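PDB 5JDK: switch-activating protein 1, which binds specific DNA sequences at the mating-type switch-activating site and at a replication fork barrier in the ribosomal DNA, where it blocks replication forks. Local coordinates for residues A[36-41]-A[113-118]; A[42-47]-A[57-62]; A[49-54]-A[117-122]. All coordinates share one frame; numbering follows the deposited sequence.

Contact 1. Residues A[36-41]-A[113-118]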
loop_
_atom_site.group_PDB
_atom_site.type_symbol
_atom_site.label_atom_id
_atom_site.label_comp_id
_atom_site.label_asym_id
_atom_site.label_seq_id
_atom_site.Cartn_x
_atom_site.Cartn_y
_atom_site.Cartn_z
ATOM N N GLU A 36 -1.536 -2.704 12.425
ATOM C CA GLU A 36 -1.165 -3.686 11.410
ATOM C C GLU A 36 -1.162 -3.075 10.015
ATOM O O GLU A 36 -0.306 -3.414 9.190
ATOM C CB GLU A 36 -2.123 -4.873 11.450
ATOM C CG GLU A 36 -1.922 -5.816 12.628
ATOM C CD GLU A 36 -2.976 -6.906 12.677
ATOM O OE1 GLU A 36 -4.178 -6.582 12.566
ATOM O OE2 GLU A 36 -2.596 -8.091 12.809
ATOM N N LYS A 37 -2.113 -2.185 9.727
ATOM C CA LYS A 37 -2.135 -1.525 8.426
ATOM C C LYS A 37 -0.878 -0.707 8.218
ATOM O O LYS A 37 -0.300 -0.703 7.125
ATOM C CB LYS A 37 -3.339 -0.592 8.326
ATOM C CG LYS A 37 -4.669 -1.289 8.236
ATOM C CD LYS A 37 -5.798 -0.269 8.264
ATOM C CE LYS A 37 -7.151 -0.919 8.153
ATOM N NZ LYS A 37 -8.218 0.092 8.269
ATOM N N ILE A 38 -0.449 0.005 9.260
ATOM C CA ILE A 38 0.780 0.777 9.179
ATOM C C ILE A 38 1.993 -0.135 9.003
ATOM O O ILE A 38 2.863 0.134 8.173
ATOM C CB ILE A 38 0.903 1.711 10.395
ATOM C CG1 ILE A 38 -0.132 2.825 10.285
ATOM C CG2 ILE A 38 2.316 2.290 10.516
ATOM C CD1 ILE A 38 -0.326 3.643 11.550
ATOM N N LYS A 39 2.082 -1.231 9.765
ATOM C CA LYS A 39 3.196 -2.155 9.555
ATOM C C LYS A 39 3.223 -2.684 8.122
ATOM O O LYS A 39 4.296 -2.766 7.490
ATOM C CB LYS A 39 3.104 -3.308 10.548
ATOM C CG LYS A 39 3.383 -2.892 11.985
ATOM C CD LYS A 39 3.215 -4.059 12.943
ATOM C CE LYS A 39 3.588 -3.667 14.362
ATOM N NZ LYS A 39 3.339 -4.771 15.326
ATOM N N LEU A 40 2.051 -3.055 7.598
ATOM C CA LEU A 40 1.956 -3.579 6.244
ATOM C C LEU A 40 2.396 -2.537 5.224
ATOM O O LEU A 40 3.209 -2.830 4.331
ATOM C CB LEU A 40 0.529 -4.043 5.978
ATOM C CG LEU A 40 0.219 -4.550 4.574
ATOM C CD1 LEU A 40 1.118 -5.704 4.193
ATOM C CD2 LEU A 40 -1.232 -4.972 4.494
ATOM N N MET A 41 1.862 -1.309 5.326
ATOM C CA MET A 41 2.218 -0.291 4.345
ATOM C C MET A 41 3.662 0.174 4.482
ATOM O O MET A 41 4.275 0.545 3.479
ATOM C CB MET A 41 1.235 0.869 4.389
ATOM C CG MET A 41 -0.147 0.498 3.918
ATOM S SD MET A 41 -0.242 -0.193 2.266
ATOM C CE MET A 41 0.268 1.216 1.289
ATOM N N ASP A 113 -1.541 7.831 5.955
ATOM C CA ASP A 113 -1.815 8.618 4.762
ATOM C C ASP A 113 -0.535 8.869 3.967
ATOM O O ASP A 113 -0.557 8.838 2.729
ATOM C CB ASP A 113 -2.464 9.950 5.145
ATOM C CG ASP A 113 -3.935 9.830 5.544
ATOM O OD1 ASP A 113 -4.559 8.761 5.357
ATOM O OD2 ASP A 113 -4.468 10.853 6.026
ATOM N N GLN A 114 0.578 9.168 4.653
ATOM C CA GLN A 114 1.831 9.434 3.946
ATOM C C GLN A 114 2.326 8.192 3.221
ATOM O O GLN A 114 2.791 8.270 2.070
ATOM C CB GLN A 114 2.887 9.945 4.924
ATOM C CG GLN A 114 4.190 10.365 4.260
ATOM C CD GLN A 114 5.073 9.192 3.855
ATOM O OE1 GLN A 114 5.561 9.133 2.725
ATOM N NE2 GLN A 114 5.284 8.258 4.777
ATOM N N LEU A 115 2.232 7.036 3.873
ATOM C CA LEU A 115 2.605 5.788 3.220
ATOM C C LEU A 115 1.734 5.528 1.999
ATOM O O LEU A 115 2.234 5.115 0.946
ATOM C CB LEU A 115 2.501 4.639 4.220
ATOM C CG LEU A 115 3.528 4.675 5.344
ATOM C CD1 LEU A 115 3.113 3.748 6.470
ATOM C CD2 LEU A 115 4.904 4.283 4.827
ATOM N N CYS A 116 0.432 5.764 2.129
ATOM C CA CYS A 116 -0.467 5.588 1.004
ATOM C C CYS A 116 -0.131 6.547 -0.136
ATOM O O CYS A 116 -0.171 6.163 -1.307
ATOM C CB CYS A 116 -1.909 5.773 1.461
ATOM S SG CYS A 116 -2.506 4.460 2.548
ATOM N N ASP A 117 0.185 7.802 0.176
ATOM C CA ASP A 117 0.579 8.743 -0.867
ATOM C C ASP A 117 1.797 8.226 -1.625
ATOM O O ASP A 117 1.854 8.291 -2.865
ATOM C CB ASP A 117 0.892 10.095 -0.224
ATOM C CG ASP A 117 1.430 11.091 -1.218
ATOM O OD1 ASP A 117 0.650 11.578 -2.057
ATOM O OD2 ASP A 117 2.645 11.372 -1.175
ATOM N N GLU A 118 2.781 7.694 -0.895
ATOM C CA GLU A 118 3.998 7.214 -1.539
ATOM C C GLU A 118 3.717 5.982 -2.398
ATOM O O GLU A 118 4.257 5.840 -3.506
ATOM C CB GLU A 118 5.049 6.948 -0.463
ATOM C CG GLU A 118 6.407 6.636 -1.016
ATOM C CD GLU A 118 7.537 6.705 -0.004
ATOM O OE1 GLU A 118 7.327 7.217 1.102
ATOM O OE2 GLU A 118 8.639 6.253 -0.353
#
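In the all-helical DNA-binding domain of this protein, which belongs to the helix-turn-helix clan, the first helix lies along the middle of the last one, and Met-41 of 36-41 meets Leu-115 of 113-118 where they come closest. The two axes pass 9.9 Å from each other at 33°, both running in roughly the same N-to-C sense. The CA atoms of Met-41 and Leu-115 stand 6.2 Å apart, and the contact is made near the roots of the side chains: CB of Met-41 lies 4.0 Å from CB of Leu-115. At CG the leucine forks. Its CD1 slips between the two helices, 4.0 Å from the carbonyl O of Ile-38, with the branch CG2 of that isoleucine on its flank, while its CD2 lies 4.0 Å from the carbonyl O of Met-41. A branched aliphatic chain suits this place because its two methyls spread over the carbonyls of Ile-38 and Met-41, with CD1 also against CB of Met-41.

Methionine reaches further. CG is anti to its own carbonyl carbon (chi1 -68°), and two more bends, at chi2 and chi3, swing CE round to 4.5 Å from SG of Cys-116. Freely turning single bonds let the thioether bend round to the cysteine, and the small, weakly polar thiol tolerates a methyl as neighbour.

The four touching residues are buried. Cys-116 also rests on Ile-88 and Tyr-92 of helix 78-98, Met-41 touches Leu-112 and Trp-119, just before and just after 113-118 on helix 107-131, and Leu-115 leans on Arg-42 and Val-45 of helix 34-46.

Contact 2. Residues A[42-47]-A[57-62]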
loop_
_atom_site.group_PDB
_atom_site.type_symbol
_atom_site.label_atom_id
_atom_site.label_comp_id
_atom_site.label_asym_id
_atom_site.label_seq_id
_atom_site.Cartn_x
_atom_site.Cartn_y
_atom_site.Cartn_z
ATOM N N ARG A 42 4.229 0.147 5.688
ATOM C CA ARG A 42 5.658 0.398 5.818
ATOM C C ARG A 42 6.450 -0.595 4.984
ATOM O O ARG A 42 7.412 -0.217 4.308
ATOM C CB ARG A 42 6.099 0.295 7.278
ATOM C CG ARG A 42 5.717 1.482 8.149
ATOM C CD ARG A 42 6.116 1.234 9.588
ATOM N NE ARG A 42 5.702 2.306 10.475
ATOM C CZ ARG A 42 5.635 2.188 11.795
ATOM N NH1 ARG A 42 5.957 1.040 12.381
ATOM N NH2 ARG A 42 5.241 3.214 12.532
ATOM N N LEU A 43 6.073 -1.878 5.035
ATOM C CA LEU A 43 6.773 -2.881 4.229
ATOM C C LEU A 43 6.567 -2.664 2.738
ATOM O O LEU A 43 7.512 -2.771 1.949
ATOM C CB LEU A 43 6.285 -4.275 4.597
ATOM C CG LEU A 43 6.692 -4.810 5.956
ATOM C CD1 LEU A 43 5.960 -6.108 6.217
ATOM C CD2 LEU A 43 8.195 -5.006 6.028
ATOM N N VAL A 44 5.330 -2.393 2.329
ATOM C CA VAL A 44 5.045 -2.137 0.921
ATOM C C VAL A 44 5.918 -0.998 0.402
ATOM O O VAL A 44 6.570 -1.104 -0.645
ATOM C CB VAL A 44 3.547 -1.832 0.753
ATOM C CG1 VAL A 44 3.240 -1.274 -0.616
ATOM C CG2 VAL A 44 2.718 -3.089 1.008
ATOM N N VAL A 45 5.932 0.118 1.127
ATOM C CA VAL A 45 6.693 1.282 0.688
ATOM C C VAL A 45 8.194 1.004 0.706
ATOM O O VAL A 45 8.911 1.399 -0.213
ATOM C CB VAL A 45 6.307 2.507 1.532
ATOM C CG1 VAL A 45 7.245 3.658 1.298
ATOM C CG2 VAL A 45 4.889 2.933 1.174
ATOM N N ARG A 46 8.699 0.350 1.757
ATOM C CA ARG A 46 10.128 0.050 1.821
ATOM C C ARG A 46 10.586 -0.728 0.603
ATOM O O ARG A 46 11.705 -0.527 0.115
ATOM C CB ARG A 46 10.443 -0.750 3.090
ATOM C CG ARG A 46 11.892 -1.213 3.196
ATOM C CD ARG A 46 12.824 -0.029 3.353
ATOM N NE ARG A 46 14.254 -0.349 3.313
ATOM C CZ ARG A 46 14.997 -0.367 2.207
ATOM N NH1 ARG A 46 14.440 -0.127 1.024
ATOM N NH2 ARG A 46 16.294 -0.622 2.281
ATOM N N HIS A 47 9.741 -1.629 0.107
ATOM C CA HIS A 47 10.068 -2.497 -1.013
ATOM C C HIS A 47 9.494 -2.003 -2.335
ATOM O O HIS A 47 9.457 -2.767 -3.300
ATOM C CB HIS A 47 9.560 -3.912 -0.722
ATOM C CG HIS A 47 10.266 -4.574 0.413
ATOM N ND1 HIS A 47 9.918 -4.392 1.733
ATOM C CD2 HIS A 47 11.333 -5.405 0.417
ATOM C CE1 HIS A 47 10.742 -5.082 2.503
ATOM N NE2 HIS A 47 11.608 -5.708 1.729
ATOM N N SER A 57 2.487 -10.844 -8.804
ATOM C CA SER A 57 2.395 -12.015 -7.935
ATOM C C SER A 57 3.620 -12.131 -7.038
ATOM O O SER A 57 3.498 -12.321 -5.817
ATOM C CB SER A 57 2.224 -13.271 -8.791
ATOM O OG SER A 57 2.199 -14.450 -8.013
ATOM N N GLU A 58 4.813 -12.007 -7.622
ATOM C CA GLU A 58 6.030 -12.148 -6.827
ATOM C C GLU A 58 6.083 -11.098 -5.724
ATOM O O GLU A 58 6.557 -11.367 -4.606
ATOM C CB GLU A 58 7.262 -11.976 -7.721
ATOM C CG GLU A 58 7.506 -13.036 -8.766
ATOM C CD GLU A 58 8.437 -12.545 -9.860
ATOM O OE1 GLU A 58 8.128 -12.756 -11.055
ATOM O OE2 GLU A 58 9.477 -11.937 -9.516
ATOM N N PHE A 59 5.623 -9.885 -6.032
ATOM C CA PHE A 59 5.694 -8.783 -5.085
ATOM C C PHE A 59 4.738 -8.999 -3.919
ATOM O O PHE A 59 5.151 -8.952 -2.751
ATOM C CB PHE A 59 5.403 -7.455 -5.787
ATOM C CG PHE A 59 5.461 -6.275 -4.866
ATOM C CD1 PHE A 59 6.674 -5.750 -4.453
ATOM C CD2 PHE A 59 4.303 -5.708 -4.376
ATOM C CE1 PHE A 59 6.719 -4.687 -3.586
ATOM C CE2 PHE A 59 4.343 -4.641 -3.519
ATOM C CZ PHE A 59 5.559 -4.126 -3.120
ATOM N N TYR A 60 3.449 -9.224 -4.207
ATOM C CA TYR A 60 2.502 -9.378 -3.107
ATOM C C TYR A 60 2.772 -10.644 -2.309
ATOM O O TYR A 60 2.506 -10.677 -1.096
ATOM C CB TYR A 60 1.036 -9.253 -3.585
ATOM C CG TYR A 60 0.796 -7.853 -4.133
ATOM C CD1 TYR A 60 0.764 -6.753 -3.285
ATOM C CD2 TYR A 60 0.704 -7.621 -5.495
ATOM C CE1 TYR A 60 0.632 -5.469 -3.777
ATOM C CE2 TYR A 60 0.558 -6.339 -6.001
ATOM C CZ TYR A 60 0.540 -5.264 -5.134
ATOM O OH TYR A 60 0.449 -3.977 -5.600
ATOM N N ALA A 61 3.303 -11.683 -2.954
ATOM C CA ALA A 61 3.689 -12.871 -2.200
ATOM C C ALA A 61 4.793 -12.545 -1.207
ATOM O O ALA A 61 4.765 -13.001 -0.050
ATOM C CB ALA A 61 4.152 -13.983 -3.141
ATOM N N LYS A 62 5.806 -11.782 -1.650
ATOM C CA LYS A 62 6.895 -11.399 -0.765
ATOM C C LYS A 62 6.401 -10.541 0.391
ATOM O O LYS A 62 6.811 -10.745 1.543
ATOM C CB LYS A 62 7.980 -10.675 -1.562
ATOM C CG LYS A 62 9.061 -10.089 -0.670
ATOM C CD LYS A 62 10.260 -9.570 -1.422
ATOM C CE LYS A 62 11.339 -9.105 -0.464
ATOM N NZ LYS A 62 12.538 -8.578 -1.134
#
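His-47, the first residue past the end of helix 34-46, faces Phe-59 and Lys-62 of helix 56-71, a consecutive helix pair in a domain of the helix-turn-helix clan. The tight side is built around the phenyl ring. With CG anti to the backbone N (chi1 -180°), Phe-59 sends its ring across to the end of the first helix, and two carbonyls meet its edge near the ring plane: O of His-47 stands 3.4 Å from CE1, and O of Val-44 is 4.0 Å from CZ. The faintly positive ring hydrogens suit carbonyl oxygens at and just past the helix end. CG1 of Val-44, at 4.4 Å from CZ, adds an aliphatic contact, and Trp-119 of helix 107-131 meets the same phenyl ring with its plane nearly parallel. Within 57-62, CD2 of Phe-59 lies over the centre of one face of the Tyr-60 ring.

The looser side is polar and only partly buried. Lys-62, extended beyond CG, crosses the imidazole of His-47 at about a right angle, its NZ 3.7 Å from CD2; the charge of that NZ is met by Glu-50 in a salt bridge. Replacing His-47 by an alanine would probably leave the extended lysine without its crossing ring and the Leu-43 carbonyl without its side-chain donor. That carbonyl takes two N-H groups, from opposite faces of its plane: the backbone N of His-47 and the ring. The imidazole is thereby fixed in rotation, ND1 giving its hydrogen to O of Leu-43 at 2.9 Å with an N-H...O angle of 157°, the acceptor lying in the ring plane.

Contact 3. Residues A[49-54]-A[117-122]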
loop_
_atom_site.group_PDB
_atom_site.type_symbol
_atom_site.label_atom_id
_atom_site.label_comp_id
_atom_site.label_asym_id
_atom_site.label_seq_id
_atom_site.Cartn_x
_atom_site.Cartn_y
_atom_site.Cartn_z
ATOM N N HIS A 49 10.355 -0.300 -4.879
ATOM C CA HIS A 49 11.108 -0.403 -6.121
ATOM C C HIS A 49 11.243 -1.835 -6.594
ATOM O O HIS A 49 11.722 -2.064 -7.711
ATOM C CB HIS A 49 12.474 0.267 -5.965
ATOM C CG HIS A 49 12.384 1.759 -5.874
ATOM N ND1 HIS A 49 12.882 2.478 -4.809
ATOM C CD2 HIS A 49 11.819 2.665 -6.708
ATOM C CE1 HIS A 49 12.645 3.764 -5.000
ATOM N NE2 HIS A 49 11.999 3.904 -6.143
ATOM N N GLU A 50 10.806 -2.794 -5.790
ATOM C CA GLU A 50 10.833 -4.190 -6.181
ATOM C C GLU A 50 9.616 -4.606 -6.986
ATOM O O GLU A 50 9.678 -5.644 -7.647
ATOM C CB GLU A 50 10.992 -5.088 -4.949
ATOM C CG GLU A 50 12.285 -4.811 -4.206
ATOM C CD GLU A 50 12.505 -5.679 -2.989
ATOM O OE1 GLU A 50 13.445 -5.403 -2.231
ATOM O OE2 GLU A 50 11.750 -6.638 -2.779
ATOM N N LEU A 51 8.534 -3.822 -6.985
ATOM C CA LEU A 51 7.389 -4.127 -7.832
ATOM C C LEU A 51 7.742 -3.837 -9.288
ATOM O O LEU A 51 8.183 -2.732 -9.634
ATOM C CB LEU A 51 6.164 -3.321 -7.400
ATOM C CG LEU A 51 4.938 -3.492 -8.296
ATOM C CD1 LEU A 51 4.442 -4.934 -8.323
ATOM C CD2 LEU A 51 3.816 -2.586 -7.856
ATOM N N VAL A 52 7.584 -4.846 -10.132
ATOM C CA VAL A 52 7.830 -4.759 -11.569
ATOM C C VAL A 52 6.487 -4.897 -12.272
ATOM O O VAL A 52 5.700 -5.784 -11.936
ATOM C CB VAL A 52 8.822 -5.849 -12.034
ATOM C CG1 VAL A 52 8.959 -5.867 -13.558
ATOM C CG2 VAL A 52 10.181 -5.654 -11.373
ATOM N N ASP A 53 6.226 -4.032 -13.248
ATOM C CA ASP A 53 4.961 -4.098 -13.971
ATOM C C ASP A 53 4.758 -5.494 -14.546
ATOM O O ASP A 53 5.676 -6.085 -15.122
ATOM C CB ASP A 53 4.954 -3.045 -15.080
ATOM C CG ASP A 53 3.552 -2.772 -15.634
ATOM O OD1 ASP A 53 2.557 -2.822 -14.882
ATOM O OD2 ASP A 53 3.466 -2.479 -16.841
ATOM N N ARG A 54 3.565 -6.052 -14.382
ATOM C CA ARG A 54 3.162 -7.350 -14.864
ATOM C C ARG A 54 3.804 -8.506 -14.090
ATOM O O ARG A 54 3.732 -9.630 -14.542
ATOM C CB ARG A 54 3.322 -7.517 -16.364
ATOM C CG ARG A 54 2.546 -6.531 -17.197
ATOM C CD ARG A 54 1.022 -6.660 -17.062
ATOM N NE ARG A 54 0.461 -7.962 -17.437
ATOM C CZ ARG A 54 0.097 -8.292 -18.660
ATOM N NH1 ARG A 54 0.141 -7.411 -19.647
ATOM N NH2 ARG A 54 -0.416 -9.445 -18.878
ATOM N N ASP A 117 0.185 7.802 0.176
ATOM C CA ASP A 117 0.579 8.743 -0.867
ATOM C C ASP A 117 1.797 8.226 -1.625
ATOM O O ASP A 117 1.854 8.291 -2.865
ATOM C CB ASP A 117 0.892 10.095 -0.224
ATOM C CG ASP A 117 1.430 11.091 -1.218
ATOM O OD1 ASP A 117 0.650 11.578 -2.057
ATOM O OD2 ASP A 117 2.645 11.372 -1.175
ATOM N N GLU A 118 2.781 7.694 -0.895
ATOM C CA GLU A 118 3.998 7.214 -1.539
ATOM C C GLU A 118 3.717 5.982 -2.398
ATOM O O GLU A 118 4.257 5.840 -3.506
ATOM C CB GLU A 118 5.049 6.948 -0.463
ATOM C CG GLU A 118 6.407 6.636 -1.016
ATOM C CD GLU A 118 7.537 6.705 -0.004
ATOM O OE1 GLU A 118 7.327 7.217 1.102
ATOM O OE2 GLU A 118 8.639 6.253 -0.353
ATOM N N TRP A 119 2.852 5.089 -1.923
ATOM C CA TRP A 119 2.499 3.913 -2.713
ATOM C C TRP A 119 1.691 4.290 -3.949
ATOM O O TRP A 119 1.954 3.781 -5.053
ATOM C CB TRP A 119 1.742 2.907 -1.844
ATOM C CG TRP A 119 1.485 1.608 -2.536
ATOM C CD1 TRP A 119 0.287 0.982 -2.687
ATOM C CD2 TRP A 119 2.463 0.762 -3.176
ATOM N NE1 TRP A 119 0.452 -0.201 -3.367
ATOM C CE2 TRP A 119 1.776 -0.354 -3.681
ATOM C CE3 TRP A 119 3.846 0.834 -3.356
ATOM C CZ2 TRP A 119 2.424 -1.382 -4.372
ATOM C CZ3 TRP A 119 4.485 -0.189 -4.039
ATOM C CH2 TRP A 119 3.775 -1.283 -4.529
ATOM N N LYS A 120 0.722 5.193 -3.788
ATOM C CA LYS A 120 -0.029 5.714 -4.921
ATOM C C LYS A 120 0.907 6.265 -5.990
ATOM O O LYS A 120 0.705 6.036 -7.197
ATOM C CB LYS A 120 -0.969 6.801 -4.394
ATOM C CG LYS A 120 -1.718 7.575 -5.449
ATOM C CD LYS A 120 -2.732 8.503 -4.802
ATOM C CE LYS A 120 -3.417 9.392 -5.806
ATOM N NZ LYS A 120 -4.581 10.100 -5.202
ATOM N N ALA A 121 1.921 7.019 -5.563
ATOM C CA ALA A 121 2.879 7.588 -6.506
ATOM C C ALA A 121 3.662 6.505 -7.237
ATOM O O ALA A 121 3.928 6.631 -8.437
ATOM C CB ALA A 121 3.814 8.556 -5.781
ATOM N N ARG A 122 4.034 5.424 -6.543
ATOM C CA ARG A 122 4.745 4.337 -7.220
ATOM C C ARG A 122 3.856 3.645 -8.252
ATOM O O ARG A 122 4.295 3.370 -9.383
ATOM C CB ARG A 122 5.275 3.324 -6.200
ATOM C CG ARG A 122 5.932 2.093 -6.814
ATOM C CD ARG A 122 7.141 2.469 -7.633
ATOM N NE ARG A 122 7.840 1.266 -8.075
ATOM C CZ ARG A 122 8.652 1.201 -9.118
ATOM N NH1 ARG A 122 8.885 2.268 -9.863
ATOM N NH2 ARG A 122 9.230 0.050 -9.421
#
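Leu-51 and His-49, in the link between helices 34-46 and 56-71, are held against Trp-119 and Arg-122 of helix 107-131, so that the link is pinned to the long last helix of this helix-turn-helix-clan domain. The apolar part is a methyl against an indole. CD2 of Leu-51 comes to 3.6 Å from CH2, at the far end of the six-membered ring of Trp-119, and the two side chains cross at about a right angle. CB of the leucine points toward helix 107-131, and a chi1 of 176° swings CG away from the backbone N; Leu-123 and Leu-126 of that helix and Phe-59 of helix 56-71 also touch this side chain. A large ring suits position 119 because it spans the distance from the helix to the link; its NE1 bonds a glycerol, probably from the crystallisation liquor.

A second kind of contact sets an imidazole carbon over the flat guanidinium. CD2 of His-49 lies 4.2 Å above the guanidinium plane of Arg-122, over its centre, although CB of the histidine starts out pointing away from the helix. Both groups are ionisable, and any charge on the imidazole would probably be disfavoured by the arginine nearby.

The polar part belongs to Arg-122, whose long chain, bent at chi2, carries several donors to different acceptors. Its NH1 forms a salt bridge with Glu-125 on its own helix, and its NE bonds the backbone O of Lys-48. The remaining terminal nitrogen reaches the link itself: NH2 is 3.0 Å from O of Leu-51, a weak hydrogen bond with an N-H...O angle of only 125°.

All three contacts lie inside the one DNA-binding domain, their centres 9 to 13 Å apart. Along the chain the segments come in the order 36-41, 42-47, 49-54, 57-62, 113-118 and 117-122, so contact 2 is nested within the loop that contact 1 closes, whereas contacts 2 and 3 interleave. Helix 34-46 serves contacts 1 and 2, helix 56-71 enters through contact 2, and helix 107-131 serves contacts 1 and 3, which share Asp-117 and Glu-118. CG1 of Val-44 packs on CD2 of Trp-119, and the Lys-62 to Glu-50 salt bridge also ties contact 2 to contact 3. The contacts are thus neighbouring parts of one helical bundle, consistent with a single compact domain.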